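Side-chain contacts in BIFUNCTIONAL PROTEIN Proline utilization A (PutA) (Corynebacterium freiburgense, PDB 5UX5), which probably couples FAD-dependent oxidation of proline to NAD-dependent oxidation of glutamate semialdehyde, joining both steps of proline catabolism in one chain: residues N14-N19 and V365-E370; R776-L781 and V789-L794; Q957-L962 and N967-R972. All blocks are in the same frame, centred on the assembly; numbering follows the deposited sequence.

Interaction 1 (N14-N19 and V365-E370); sequences NRDLEN and VERGVE
With CG anti to its carbonyl carbon (chi1 -57°) and the chain fully extended from CG to NE, Arg367 carries its guanidinium to the carboxylate of Asp16, itself turned to the same side of its own backbone (chi1 -68°). The contact fastens the start of helix 16-31, introduced by an Asx turn, to the C-terminal end of helix 354-367, an outer helix of the proline dehydrogenase barrel that finishes in a Schellman motif at Gly368. The grip is side-on: Arg367 NE lies 3.0 Å and Arg367 NH2 3.2 Å from the same oxygen, Asp16 OD2, making a salt bridge on its anti side, away from OD1. The two flat groups are not coplanar, their planes standing 58° apart. Aspartate suits the first turn of a helix, where its negative charge probably gains from the positive end of the helix dipole, while arginine at a helix C-terminus is probably favoured in the complementary way. Arg367 is also tied into the barrel by a salt bridge from NH2 to Asp335 and by a hydrogen bond from NH1 to the carbonyl of Leu338, so the guanidinium links helix 16-31 to the end of helix 323-337 and the loop after it, which probably limits its rotation. Asn14 is useful here because an amide offers both an acceptor and a donor. Its ND2 donates to Asp335 and to the carbonyl of Tyr12, whereas its OD1 forms the Asx turn by taking the backbone N-H of Asp16 on a lone pair in the carbonyl plane, with Asp16 N 2.8 Å from Asn14 OD1. That oxygen also lies near the guanidinium plane, at its edge, where Arg367 NH2 gives Asn14 OD1 a weak hydrogen bond of 3.3 Å.

Interaction 2 (R776-L781 and V789-L794); sequences RGLTTL and VKPEKL
In the aldehyde dehydrogenase domain, the last turn of helix 772-779 rests against the irregular chain that follows strand 786-787, and Leu778 and Pro791 carry the contact. It is an apolar meeting of two buried side chains that cross at a slant, with Leu778 CD2 3.8 Å from Pro791 CB. Leucine suits the place because its branched end packs on Pro791 and also on Pro770 and Trp801. Proline suits it too: its CB points at the helix, and its compact apolar ring presents CB, CG and CD to Leu778, with Pro791 CD 3.3 Å from Leu778 O; having no N-H, it leaves no donor to satisfy there. The next residue, Glu792, pairs through its backbone with Ser802, which ties this chain to the region before strand 804-807. On the outer side Lys790 bends at its last torsion (chi4 100°), bringing NZ to 3.9 Å from the carbonyl oxygen of Thr779, too far for a hydrogen bond but probably a mild electrostatic attraction. The helix closes with a doubly used acceptor: Thr780 N and Thr780 OG1 approach Arg776 O from opposite faces of its carbonyl plane, the hydroxyl OG1 standing 2.8 Å from Arg776 O.

Interaction 3 (Q957-L962 and N967-R972); sequences QDFTGL and NVFRYR
A side-chain carboxylate takes over where backbone pairing stops: Asp958 OD2 accepts the backbone N-H of Asn967, with 3.0 Å between Asp958 OD2 and Asn967 N. The N-H comes from above the carboxylate plane, 58° out of it. The same carboxylate forms an Asx motif in its own loop, Asp958 OD1 accepting from Gly961 N at 2.9 Å, so the two oxygens hold the turn and the strand together. Aspartate fits because its short side chain offers two acceptors close to the backbone; Gly961, with its positive phi, adopts easily a conformation that most residues find costly. Beside this, Gln957 and Phe969 make a single antiparallel hydrogen-bonded pair, with Gln957 N 3.0 Å from Phe969 O and Phe969 N 2.8 Å from Gln957 O. This lays 957-962 along one edge of this part of strand 965-980, where Val968 and Arg970 bond through their backbones to Val1061 and Gln1059, in what is probably the C-terminal domain. Next to the bridge, Phe969 CB lies 3.6 Å from Phe959 CE2. With CG anti to the backbone N (chi1 -179°), the Phe969 ring also brings CG and CD2 near Phe959 CE2. The rings meet obliquely, their planes 44° apart. Gln957 CB lies over one face of the Phe959 ring, toward its rim. Asn967 OD1 accepts from Ser1062 of strand 1056-1064 and from Gln885, and ND2 donates to Glu965. Its side chain lies obliquely against Thr960 and Leu962, with Leu962 CD1 3.9 Å from Asn967 ND2.

The three contacts lie in series along the chain and do not touch. Interaction 1 is at the periphery of the proline dehydrogenase half, which binds FAD, and its centre is about 66 Å from that of interaction 2 and 56 Å from that of interaction 3. Interactions 2 and 3 are nearer each other, with centres about 39 Å apart and nearest atoms about 30 Å. In interaction 2 the side chain of Leu778 is about 12 Å from bound NAD, a distance that excludes direct contact. Interaction 1 bridges parts 346 residues apart in sequence, whereas interactions 2 and 3 join near neighbours along the chain.

Interaction 1 (N14-N19 and V365-E370)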
loop_
_atom_site.group_PDB
_atom_site.type_symbol
_atom_site.label_atom_id
_atom_site.label_comp_id
_atom_site.label_asym_id
_atom_site.label_seq_id
_atom_site.Cartn_x
_atom_site.Cartn_y
_atom_site.Cartn_z
ATOM N N ASN A 14 17.299 0.968 40.569
ATOM C CA ASN A 14 18.300 0.629 41.577
ATOM C C ASN A 14 19.661 0.624 40.896
ATOM O O ASN A 14 19.768 0.812 39.678
ATOM C CB ASN A 14 18.033 -0.736 42.177
ATOM C CG ASN A 14 18.118 -1.796 41.133
ATOM O OD1 ASN A 14 19.188 -2.346 40.875
ATOM N ND2 ASN A 14 17.018 -2.009 40.437
ATOM N N ARG A 15 20.699 0.293 41.668
ATOM C CA ARG A 15 22.066 0.354 41.160
ATOM C C ARG A 15 22.763 -1.010 41.126
ATOM O O ARG A 15 23.995 -1.064 41.124
ATOM C CB ARG A 15 22.891 1.357 41.974
ATOM C CG ARG A 15 22.289 2.743 42.050
ATOM C CD ARG A 15 23.241 3.846 41.600
ATOM N NE ARG A 15 24.627 3.614 41.999
ATOM C CZ ARG A 15 25.683 4.029 41.296
ATOM N NH1 ARG A 15 25.509 4.697 40.138
ATOM N NH2 ARG A 15 26.911 3.762 41.741
ATOM N N ASP A 16 22.019 -2.120 41.097
ATOM C CA ASP A 16 22.679 -3.425 41.075
ATOM C C ASP A 16 23.558 -3.576 39.835
ATOM O O ASP A 16 24.715 -3.992 39.931
ATOM C CB ASP A 16 21.643 -4.546 41.176
ATOM C CG ASP A 16 20.967 -4.578 42.529
ATOM O OD1 ASP A 16 21.622 -4.195 43.523
ATOM O OD2 ASP A 16 19.782 -4.964 42.607
ATOM N N LEU A 17 23.029 -3.232 38.658
ATOM C CA LEU A 17 23.828 -3.308 37.433
ATOM C C LEU A 17 25.095 -2.450 37.525
ATOM O O LEU A 17 26.176 -2.884 37.108
ATOM C CB LEU A 17 22.977 -2.890 36.227
ATOM C CG LEU A 17 22.229 -4.010 35.524
ATOM C CD1 LEU A 17 21.546 -3.484 34.302
ATOM C CD2 LEU A 17 23.221 -5.067 35.114
ATOM N N GLU A 18 24.985 -1.216 38.031
ATOM C CA GLU A 18 26.188 -0.402 38.220
ATOM C C GLU A 18 27.216 -1.099 39.108
ATOM O O GLU A 18 28.419 -1.044 38.828
ATOM C CB GLU A 18 25.839 0.980 38.784
ATOM C CG GLU A 18 25.428 1.976 37.690
ATOM C CD GLU A 18 23.940 2.107 37.491
ATOM O OE1 GLU A 18 23.539 2.990 36.706
ATOM O OE2 GLU A 18 23.175 1.305 38.064
ATOM N N ASN A 19 26.771 -1.774 40.168
ATOM C CA ASN A 19 27.732 -2.422 41.047
ATOM C C ASN A 19 28.304 -3.692 40.428
ATOM O O ASN A 19 29.493 -3.990 40.611
ATOM C CB ASN A 19 27.087 -2.734 42.403
ATOM C CG ASN A 19 26.645 -1.477 43.165
ATOM O OD1 ASN A 19 27.259 -0.400 43.059
ATOM N ND2 ASN A 19 25.564 -1.616 43.938
ATOM N N VAL A 365 22.029 -14.176 40.273
ATOM C CA VAL A 365 22.790 -14.634 41.420
ATOM C C VAL A 365 22.740 -13.615 42.559
ATOM O O VAL A 365 22.479 -13.980 43.708
ATOM C CB VAL A 365 24.225 -14.944 40.983
ATOM C CG1 VAL A 365 25.070 -15.267 42.196
ATOM C CG2 VAL A 365 24.200 -16.105 39.992
ATOM N N GLU A 366 22.924 -12.323 42.259
ATOM C CA GLU A 366 22.924 -11.307 43.312
ATOM C C GLU A 366 21.587 -11.224 44.028
ATOM O O GLU A 366 21.533 -10.942 45.229
ATOM C CB GLU A 366 23.280 -9.944 42.707
ATOM C CG GLU A 366 23.184 -8.717 43.627
ATOM C CD GLU A 366 24.030 -8.806 44.876
ATOM O OE1 GLU A 366 23.641 -8.190 45.895
ATOM O OE2 GLU A 366 25.089 -9.471 44.837
ATOM N N ARG A 367 20.510 -11.517 43.327
ATOM C CA ARG A 367 19.171 -11.319 43.846
ATOM C C ARG A 367 18.508 -12.611 44.255
ATOM O O ARG A 367 17.378 -12.570 44.744
ATOM C CB ARG A 367 18.300 -10.598 42.813
ATOM C CG ARG A 367 18.883 -9.272 42.373
ATOM C CD ARG A 367 17.849 -8.486 41.642
ATOM N NE ARG A 367 18.317 -7.181 41.219
ATOM C CZ ARG A 367 17.791 -6.527 40.188
ATOM N NH1 ARG A 367 16.805 -7.077 39.490
ATOM N NH2 ARG A 367 18.252 -5.339 39.835
ATOM N N GLY A 368 19.157 -13.750 44.015
ATOM C CA GLY A 368 18.608 -15.039 44.397
ATOM C C GLY A 368 17.414 -15.500 43.583
ATOM O O GLY A 368 16.538 -16.187 44.121
ATOM N N VAL A 369 17.354 -15.143 42.295
ATOM C CA VAL A 369 16.239 -15.541 41.437
ATOM C C VAL A 369 16.714 -16.463 40.308
ATOM O O VAL A 369 16.114 -16.488 39.226
ATOM C CB VAL A 369 15.498 -14.296 40.900
ATOM C CG1 VAL A 369 14.978 -13.463 42.063
ATOM C CG2 VAL A 369 16.392 -13.437 39.964
ATOM N N GLU A 370 17.755 -17.271 40.576
ATOM C CA GLU A 370 18.323 -18.172 39.566
ATOM C C GLU A 370 17.287 -19.115 38.957
ATOM O O GLU A 370 17.443 -19.549 37.809
ATOM C CB GLU A 370 19.459 -19.007 40.162
ATOM C CG GLU A 370 20.684 -18.231 40.628
ATOM C CD GLU A 370 20.687 -17.934 42.122
ATOM O OE1 GLU A 370 21.798 -17.770 42.670
ATOM O OE2 GLU A 370 19.599 -17.895 42.746
#

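Interaction 2 (R776-L781 and V789-L794)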
loop_
_atom_site.group_PDB
_atom_site.type_symbol
_atom_site.label_atom_id
_atom_site.label_comp_id
_atom_site.label_asym_id
_atom_site.label_seq_id
_atom_site.Cartn_x
_atom_site.Cartn_y
_atom_site.Cartn_z
ATOM N N ARG A 776 -22.023 -11.708 -15.969
ATOM C CA ARG A 776 -21.377 -12.655 -16.870
ATOM C C ARG A 776 -20.013 -13.054 -16.329
ATOM O O ARG A 776 -19.651 -14.240 -16.333
ATOM C CB ARG A 776 -21.252 -12.074 -18.276
ATOM C CG ARG A 776 -20.480 -12.992 -19.211
ATOM C CD ARG A 776 -20.554 -12.469 -20.611
ATOM N NE ARG A 776 -19.944 -13.321 -21.623
ATOM C CZ ARG A 776 -19.970 -13.006 -22.911
ATOM N NH1 ARG A 776 -20.570 -11.884 -23.276
ATOM N NH2 ARG A 776 -19.421 -13.798 -23.820
ATOM N N GLY A 777 -19.238 -12.060 -15.869
ATOM C CA GLY A 777 -17.933 -12.349 -15.310
ATOM C C GLY A 777 -17.984 -13.261 -14.098
ATOM O O GLY A 777 -17.069 -14.065 -13.885
ATOM N N LEU A 778 -19.053 -13.159 -13.294
ATOM C CA LEU A 778 -19.182 -13.955 -12.075
ATOM C C LEU A 778 -19.674 -15.387 -12.313
ATOM O O LEU A 778 -19.266 -16.289 -11.568
ATOM C CB LEU A 778 -20.133 -13.265 -11.104
ATOM C CG LEU A 778 -19.673 -11.983 -10.428
ATOM C CD1 LEU A 778 -20.888 -11.292 -9.852
ATOM C CD2 LEU A 778 -18.622 -12.249 -9.356
ATOM N N THR A 779 -20.521 -15.640 -13.328
ATOM C CA THR A 779 -21.279 -16.895 -13.414
ATOM C C THR A 779 -20.912 -17.793 -14.591
ATOM O O THR A 779 -20.997 -19.019 -14.468
ATOM C CB THR A 779 -22.787 -16.613 -13.501
ATOM O OG1 THR A 779 -23.057 -15.847 -14.678
ATOM C CG2 THR A 779 -23.272 -15.849 -12.304
ATOM N N THR A 780 -20.450 -17.225 -15.695
ATOM C CA THR A 780 -20.282 -17.941 -16.950
ATOM C C THR A 780 -18.817 -17.943 -17.360
ATOM O O THR A 780 -18.110 -16.963 -17.130
ATOM C CB THR A 780 -21.127 -17.302 -18.073
ATOM O OG1 THR A 780 -20.668 -15.969 -18.278
ATOM C CG2 THR A 780 -22.623 -17.253 -17.743
ATOM N N LEU A 781 -18.360 -19.062 -17.922
ATOM C CA LEU A 781 -17.016 -19.236 -18.456
ATOM C C LEU A 781 -17.001 -19.131 -19.981
ATOM O O LEU A 781 -18.037 -19.226 -20.639
ATOM C CB LEU A 781 -16.454 -20.586 -18.037
ATOM C CG LEU A 781 -16.394 -20.812 -16.526
ATOM C CD1 LEU A 781 -17.625 -21.539 -15.977
ATOM C CD2 LEU A 781 -15.186 -21.632 -16.242
ATOM N N VAL A 789 -11.468 -21.019 -8.522
ATOM C CA VAL A 789 -12.348 -20.668 -7.418
ATOM C C VAL A 789 -13.565 -20.030 -8.075
ATOM O O VAL A 789 -13.408 -19.083 -8.853
ATOM C CB VAL A 789 -11.682 -19.692 -6.422
ATOM C CG1 VAL A 789 -12.657 -19.267 -5.346
ATOM C CG2 VAL A 789 -10.411 -20.286 -5.810
ATOM N N LYS A 790 -14.800 -20.578 -7.802
ATOM C CA LYS A 790 -16.006 -20.078 -8.480
ATOM C C LYS A 790 -16.751 -19.108 -7.570
ATOM O O LYS A 790 -17.032 -19.438 -6.417
ATOM C CB LYS A 790 -16.931 -21.230 -8.894
ATOM C CG LYS A 790 -18.221 -20.812 -9.658
ATOM C CD LYS A 790 -19.135 -22.006 -9.963
ATOM C CE LYS A 790 -20.626 -21.604 -10.037
ATOM N NZ LYS A 790 -21.215 -21.402 -11.417
ATOM N N PRO A 791 -17.099 -17.918 -8.045
ATOM C CA PRO A 791 -17.775 -16.947 -7.179
ATOM C C PRO A 791 -19.103 -17.503 -6.715
ATOM O O PRO A 791 -19.739 -18.273 -7.423
ATOM C CB PRO A 791 -17.985 -15.738 -8.090
ATOM C CG PRO A 791 -17.149 -16.005 -9.308
ATOM C CD PRO A 791 -17.017 -17.463 -9.443
ATOM N N GLU A 792 -19.510 -17.136 -5.508
ATOM C CA GLU A 792 -20.807 -17.543 -4.990
ATOM C C GLU A 792 -21.619 -16.324 -4.585
ATOM O O GLU A 792 -21.070 -15.337 -4.084
ATOM C CB GLU A 792 -20.654 -18.498 -3.808
ATOM C CG GLU A 792 -20.382 -19.935 -4.227
ATOM C CD GLU A 792 -19.209 -20.562 -3.473
ATOM O OE1 GLU A 792 -18.502 -21.408 -4.072
ATOM O OE2 GLU A 792 -18.990 -20.206 -2.285
ATOM N N LYS A 793 -22.923 -16.377 -4.847
ATOM C CA LYS A 793 -23.822 -15.325 -4.384
ATOM C C LYS A 793 -24.148 -15.602 -2.916
ATOM O O LYS A 793 -24.563 -16.710 -2.575
ATOM C CB LYS A 793 -25.087 -15.266 -5.245
ATOM C CG LYS A 793 -25.892 -13.975 -5.041
ATOM C CD LYS A 793 -27.380 -14.178 -4.867
ATOM C CE LYS A 793 -28.102 -14.191 -6.165
ATOM N NZ LYS A 793 -29.562 -14.010 -5.918
ATOM N N LEU A 794 -23.898 -14.637 -2.033
ATOM C CA LEU A 794 -23.938 -14.910 -0.600
ATOM C C LEU A 794 -25.113 -14.275 0.135
ATOM O O LEU A 794 -25.265 -14.523 1.334
ATOM C CB LEU A 794 -22.629 -14.448 0.075
ATOM C CG LEU A 794 -21.310 -14.993 -0.476
ATOM C CD1 LEU A 794 -20.158 -14.452 0.308
ATOM C CD2 LEU A 794 -21.286 -16.507 -0.444
#

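Interaction 3 (Q957-L962 and N967-R972)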
loop_
_atom_site.group_PDB
_atom_site.type_symbol
_atom_site.label_atom_id
_atom_site.label_comp_id
_atom_site.label_asym_id
_atom_site.label_seq_id
_atom_site.Cartn_x
_atom_site.Cartn_y
_atom_site.Cartn_z
ATOM N N GLN A 957 11.931 11.922 -12.928
ATOM C CA GLN A 957 11.859 12.717 -11.712
ATOM C C GLN A 957 11.176 11.948 -10.585
ATOM O O GLN A 957 9.967 11.690 -10.637
ATOM C CB GLN A 957 11.098 14.008 -11.988
ATOM C CG GLN A 957 11.840 15.012 -12.818
ATOM C CD GLN A 957 11.124 16.340 -12.813
ATOM O OE1 GLN A 957 11.473 17.252 -12.057
ATOM N NE2 GLN A 957 10.081 16.442 -13.629
ATOM N N ASP A 958 11.921 11.681 -9.525
ATOM C CA ASP A 958 11.372 11.077 -8.309
ATOM C C ASP A 958 11.167 12.201 -7.302
ATOM O O ASP A 958 12.114 12.645 -6.660
ATOM C CB ASP A 958 12.310 9.990 -7.779
ATOM C CG ASP A 958 11.722 9.190 -6.635
ATOM O OD1 ASP A 958 10.918 9.757 -5.844
ATOM O OD2 ASP A 958 12.093 7.989 -6.520
ATOM N N PHE A 959 9.927 12.679 -7.180
ATOM C CA PHE A 959 9.633 13.809 -6.292
ATOM C C PHE A 959 9.663 13.424 -4.803
ATOM O O PHE A 959 9.945 14.279 -3.959
ATOM C CB PHE A 959 8.252 14.403 -6.610
ATOM C CG PHE A 959 8.114 14.944 -8.001
ATOM C CD1 PHE A 959 8.729 16.136 -8.368
ATOM C CD2 PHE A 959 7.333 14.274 -8.936
ATOM C CE1 PHE A 959 8.589 16.624 -9.646
ATOM C CE2 PHE A 959 7.186 14.762 -10.226
ATOM C CZ PHE A 959 7.823 15.933 -10.581
ATOM N N THR A 960 9.365 12.177 -4.441
ATOM C CA THR A 960 9.177 11.918 -3.021
ATOM C C THR A 960 10.426 11.367 -2.360
ATOM O O THR A 960 10.612 11.557 -1.154
ATOM C CB THR A 960 7.964 10.995 -2.763
ATOM O OG1 THR A 960 7.954 9.930 -3.700
ATOM C CG2 THR A 960 6.607 11.772 -2.873
ATOM N N GLY A 961 11.269 10.675 -3.114
ATOM C CA GLY A 961 12.592 10.311 -2.645
ATOM C C GLY A 961 12.658 9.304 -1.526
ATOM O O GLY A 961 13.656 9.294 -0.806
ATOM N N LEU A 962 11.665 8.410 -1.410
ATOM C CA LEU A 962 11.663 7.362 -0.392
ATOM C C LEU A 962 12.848 6.428 -0.564
ATOM O O LEU A 962 13.270 6.153 -1.683
ATOM C CB LEU A 962 10.398 6.509 -0.488
ATOM C CG LEU A 962 9.056 7.214 -0.424
ATOM C CD1 LEU A 962 7.921 6.210 -0.451
ATOM C CD2 LEU A 962 9.009 7.989 0.806
ATOM N N ASN A 967 9.902 6.055 -6.966
ATOM C CA ASN A 967 8.668 6.550 -7.575
ATOM C C ASN A 967 9.009 7.625 -8.608
ATOM O O ASN A 967 9.267 8.779 -8.244
ATOM C CB ASN A 967 7.703 7.044 -6.500
ATOM C CG ASN A 967 7.168 5.885 -5.631
ATOM O OD1 ASN A 967 6.383 5.065 -6.108
ATOM N ND2 ASN A 967 7.570 5.838 -4.360
ATOM N N VAL A 968 8.961 7.245 -9.895
ATOM C CA VAL A 968 9.457 8.043 -11.022
ATOM C C VAL A 968 8.306 8.653 -11.822
ATOM O O VAL A 968 7.304 7.990 -12.109
ATOM C CB VAL A 968 10.354 7.170 -11.925
ATOM C CG1 VAL A 968 10.646 7.835 -13.217
ATOM C CG2 VAL A 968 11.658 6.872 -11.202
ATOM N N PHE A 969 8.468 9.922 -12.202
ATOM C CA PHE A 969 7.516 10.641 -13.044
ATOM C C PHE A 969 8.244 11.029 -14.322
ATOM O O PHE A 969 9.223 11.780 -14.278
ATOM C CB PHE A 969 6.978 11.886 -12.343
ATOM C CG PHE A 969 5.988 12.650 -13.158
ATOM C CD1 PHE A 969 4.675 12.223 -13.244
ATOM C CD2 PHE A 969 6.370 13.792 -13.866
ATOM C CE1 PHE A 969 3.762 12.918 -14.024
ATOM C CE2 PHE A 969 5.460 14.488 -14.649
ATOM C CZ PHE A 969 4.159 14.048 -14.739
ATOM N N ARG A 970 7.786 10.507 -15.452
ATOM C CA ARG A 970 8.500 10.705 -16.691
ATOM C C ARG A 970 7.512 10.891 -17.825
ATOM O O ARG A 970 6.322 10.562 -17.718
ATOM C CB ARG A 970 9.467 9.541 -17.006
ATOM C CG ARG A 970 8.823 8.202 -17.249
ATOM C CD ARG A 970 9.871 7.112 -17.479
ATOM N NE ARG A 970 9.273 5.868 -17.960
ATOM C CZ ARG A 970 9.961 4.859 -18.487
ATOM N NH1 ARG A 970 11.277 4.953 -18.630
ATOM N NH2 ARG A 970 9.336 3.757 -18.885
ATOM N N TYR A 971 8.042 11.404 -18.934
ATOM C CA TYR A 971 7.260 11.605 -20.136
ATOM C C TYR A 971 7.678 10.585 -21.183
ATOM O O TYR A 971 8.871 10.360 -21.385
ATOM C CB TYR A 971 7.443 13.032 -20.641
ATOM C CG TYR A 971 7.001 14.092 -19.651
ATOM C CD1 TYR A 971 7.848 14.527 -18.642
ATOM C CD2 TYR A 971 5.701 14.625 -19.696
ATOM C CE1 TYR A 971 7.446 15.511 -17.733
ATOM C CE2 TYR A 971 5.284 15.597 -18.782
ATOM C CZ TYR A 971 6.168 16.029 -17.809
ATOM O OH TYR A 971 5.789 16.990 -16.920
ATOM N N ARG A 972 6.702 9.949 -21.824
ATOM C CA ARG A 972 6.942 9.011 -22.933
ATOM C C ARG A 972 6.468 9.617 -24.252
ATOM O O ARG A 972 5.483 10.365 -24.277
ATOM C CB ARG A 972 6.212 7.670 -22.756
ATOM C CG ARG A 972 6.486 6.963 -21.473
ATOM C CD ARG A 972 7.949 6.657 -21.383
ATOM N NE ARG A 972 8.323 5.484 -22.146
ATOM C CZ ARG A 972 9.581 5.094 -22.299
ATOM N NH1 ARG A 972 10.538 5.814 -21.733
ATOM N NH2 ARG A 972 9.872 3.987 -22.985
#